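Local coordinates for protein iron-regulated transcriptional activator AFT2 (Saccharomyces cerevisiae, PDB 4LMG) that activates genes of the iron regulon when iron is scarce, by binding the iron-responsive element CACCC in their promoters, at residues P23-I28 with W88-M93. Sequence-based numbering, arbitrary orientation.
Sequences PWLQKI and WNVVVM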
loop_
_atom_site.group_PDB
_atom_site.type_symbol
_atom_site.label_atom_id
_atom_site.label_comp_id
_atom_site.label_asym_id
_atom_site.label_seq_id
_atom_site.Cartn_x
_atom_site.Cartn_y
_atom_site.Cartn_z
ATOM N N PRO A 23 -15.160 -8.721 6.598
ATOM C CA PRO A 23 -16.503 -9.095 6.136
ATOM C C PRO A 23 -17.504 -9.204 7.284
ATOM O O PRO A 23 -18.671 -8.839 7.129
ATOM C CB PRO A 23 -16.286 -10.475 5.508
ATOM C CG PRO A 23 -14.852 -10.485 5.108
ATOM C CD PRO A 23 -14.137 -9.685 6.155
ATOM N N TRP A 24 -17.050 -9.704 8.426
ATOM C CA TRP A 24 -17.916 -9.825 9.589
ATOM C C TRP A 24 -18.282 -8.446 10.120
ATOM O O TRP A 24 -19.441 -8.174 10.429
ATOM C CB TRP A 24 -17.236 -10.657 10.678
ATOM C CG TRP A 24 -18.056 -10.797 11.921
ATOM C CD1 TRP A 24 -19.190 -11.539 12.077
ATOM C CD2 TRP A 24 -17.802 -10.182 13.189
ATOM N NE1 TRP A 24 -19.660 -11.423 13.362
ATOM C CE2 TRP A 24 -18.824 -10.594 14.065
ATOM C CE3 TRP A 24 -16.808 -9.322 13.668
ATOM C CZ2 TRP A 24 -18.883 -10.177 15.393
ATOM C CZ3 TRP A 24 -16.867 -8.910 14.986
ATOM C CH2 TRP A 24 -17.899 -9.336 15.833
ATOM N N LEU A 25 -17.287 -7.571 10.210
ATOM C CA LEU A 25 -17.507 -6.217 10.699
ATOM C C LEU A 25 -18.428 -5.416 9.781
ATOM O O LEU A 25 -19.197 -4.576 10.245
ATOM C CB LEU A 25 -16.171 -5.496 10.893
ATOM C CG LEU A 25 -15.370 -5.969 12.107
ATOM C CD1 LEU A 25 -14.002 -5.312 12.152
ATOM C CD2 LEU A 25 -16.151 -5.682 13.382
ATOM N N GLN A 26 -18.348 -5.678 8.479
ATOM C CA GLN A 26 -19.195 -4.988 7.510
ATOM C C GLN A 26 -20.665 -5.331 7.720
ATOM O O GLN A 26 -21.532 -4.466 7.617
ATOM C CB GLN A 26 -18.776 -5.325 6.075
ATOM C CG GLN A 26 -17.463 -4.698 5.643
ATOM C CD GLN A 26 -17.018 -5.170 4.274
ATOM O OE1 GLN A 26 -16.983 -6.369 4.000
ATOM N NE2 GLN A 26 -16.688 -4.227 3.402
ATOM N N LYS A 27 -20.943 -6.598 8.008
ATOM C CA LYS A 27 -22.306 -7.029 8.276
ATOM C C LYS A 27 -22.894 -6.249 9.441
ATOM O O LYS A 27 -24.089 -5.967 9.467
ATOM C CB LYS A 27 -22.355 -8.528 8.575
ATOM C CG LYS A 27 -22.121 -9.414 7.362
ATOM C CD LYS A 27 -22.170 -10.887 7.744
ATOM C CE LYS A 27 -23.477 -11.232 8.433
ATOM N NZ LYS A 27 -23.531 -12.665 8.830
ATOM N N ILE A 28 -22.045 -5.892 10.397
ATOM C CA ILE A 28 -22.497 -5.219 11.609
ATOM C C ILE A 28 -22.568 -3.704 11.453
ATOM O O ILE A 28 -23.513 -3.068 11.923
ATOM C CB ILE A 28 -21.579 -5.540 12.806
ATOM C CG1 ILE A 28 -21.571 -7.043 13.085
ATOM C CG2 ILE A 28 -22.026 -4.772 14.038
ATOM C CD1 ILE A 28 -20.665 -7.439 14.223
ATOM N N TRP A 88 -9.480 -14.264 18.907
ATOM C CA TRP A 88 -9.443 -12.859 18.525
ATOM C C TRP A 88 -10.341 -12.042 19.435
ATOM O O TRP A 88 -11.469 -12.442 19.721
ATOM C CB TRP A 88 -9.909 -12.683 17.078
ATOM C CG TRP A 88 -8.954 -13.206 16.050
ATOM C CD1 TRP A 88 -8.862 -14.488 15.592
ATOM C CD2 TRP A 88 -7.965 -12.453 15.338
ATOM N NE1 TRP A 88 -7.871 -14.581 14.642
ATOM C CE2 TRP A 88 -7.304 -13.345 14.469
ATOM C CE3 TRP A 88 -7.569 -11.111 15.355
ATOM C CZ2 TRP A 88 -6.271 -12.940 13.624
ATOM C CZ3 TRP A 88 -6.541 -10.710 14.514
ATOM C CH2 TRP A 88 -5.906 -11.621 13.661
ATOM N N ASN A 89 -9.848 -10.900 19.898
ATOM C CA ASN A 89 -10.718 -9.951 20.578
ATOM C C ASN A 89 -10.906 -8.680 19.750
ATOM O O ASN A 89 -9.977 -8.207 19.089
ATOM C CB ASN A 89 -10.236 -9.649 22.003
ATOM C CG ASN A 89 -8.854 -9.033 22.041
ATOM O OD1 ASN A 89 -8.708 -7.814 22.125
ATOM N ND2 ASN A 89 -7.829 -9.875 21.998
ATOM N N VAL A 90 -12.121 -8.147 19.765
ATOM C CA VAL A 90 -12.436 -6.978 18.963
ATOM C C VAL A 90 -12.892 -5.828 19.846
ATOM O O VAL A 90 -13.817 -5.973 20.647
ATOM C CB VAL A 90 -13.519 -7.288 17.917
ATOM C CG1 VAL A 90 -13.756 -6.080 17.025
ATOM C CG2 VAL A 90 -13.121 -8.499 17.088
ATOM N N VAL A 91 -12.231 -4.685 19.701
ATOM C CA VAL A 91 -12.553 -3.518 20.507
ATOM C C VAL A 91 -12.836 -2.300 19.637
ATOM O O VAL A 91 -12.140 -2.055 18.648
ATOM C CB VAL A 91 -11.410 -3.179 21.480
ATOM C CG1 VAL A 91 -11.818 -2.037 22.397
ATOM C CG2 VAL A 91 -11.024 -4.407 22.293
ATOM N N VAL A 92 -13.863 -1.545 20.009
ATOM C CA VAL A 92 -14.177 -0.291 19.341
ATOM C C VAL A 92 -13.620 0.876 20.152
ATOM O O VAL A 92 -13.823 0.953 21.364
ATOM C CB VAL A 92 -15.696 -0.101 19.175
ATOM C CG1 VAL A 92 -15.994 1.265 18.584
ATOM C CG2 VAL A 92 -16.282 -1.206 18.309
ATOM N N MET A 93 -12.918 1.778 19.476
ATOM C CA MET A 93 -12.322 2.942 20.119
ATOM C C MET A 93 -12.892 4.225 19.521
ATOM O O MET A 93 -13.403 4.220 18.401
ATOM C CB MET A 93 -10.805 2.918 19.941
ATOM C CG MET A 93 -10.165 1.582 20.280
ATOM S SD MET A 93 -8.426 1.499 19.816
ATOM C CE MET A 93 -8.014 -0.156 20.363
#
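Val90 reaches out from strand 87-93 and meets two neighbours on helix 21-29, Trp24 and Leu25, each with a different methyl. Its CB points toward the helix and forks there. CG1, set anti to the backbone N (chi1 -176°), goes to Leu25, where CD2 lies 4.4 Å from it; CG2 goes to Trp24 and comes within 4.3 Å of CZ3, on the six-membered part of the indole, approaching the ring obliquely. A beta-branched residue suits this place: it favours the extended backbone of a strand and offers two apolar ends at once.

The partners reach across by length. Trp24 holds CG anti to its N (chi1 179°), which carries the indole out from the helix so that its far rim meets the strand. One turn further along, Ile28 lays CD1 over one face of the same indole, 3.5 Å above the plane and offset toward the rim, and Phe15 meets the indole edge-to-face. Leu25, unbranched at CB, fits the helix and puts its fork further out, reaching Ile77 on the next strand and Ile36.

No hydrogen bond joins the two segments, and the nearest CA atoms, those of Leu25 and Val90, stay 9.7 Å apart, a gap spanned by side chains alone. The backbone of Val90 pairs instead with Leu9, while its side chain also packs on Ile77 and Ala79. This is hydrophobic core packing of a helix against one face of an antiparallel sheet, here within the WRKY-GCM1 fold of the DNA-binding domain.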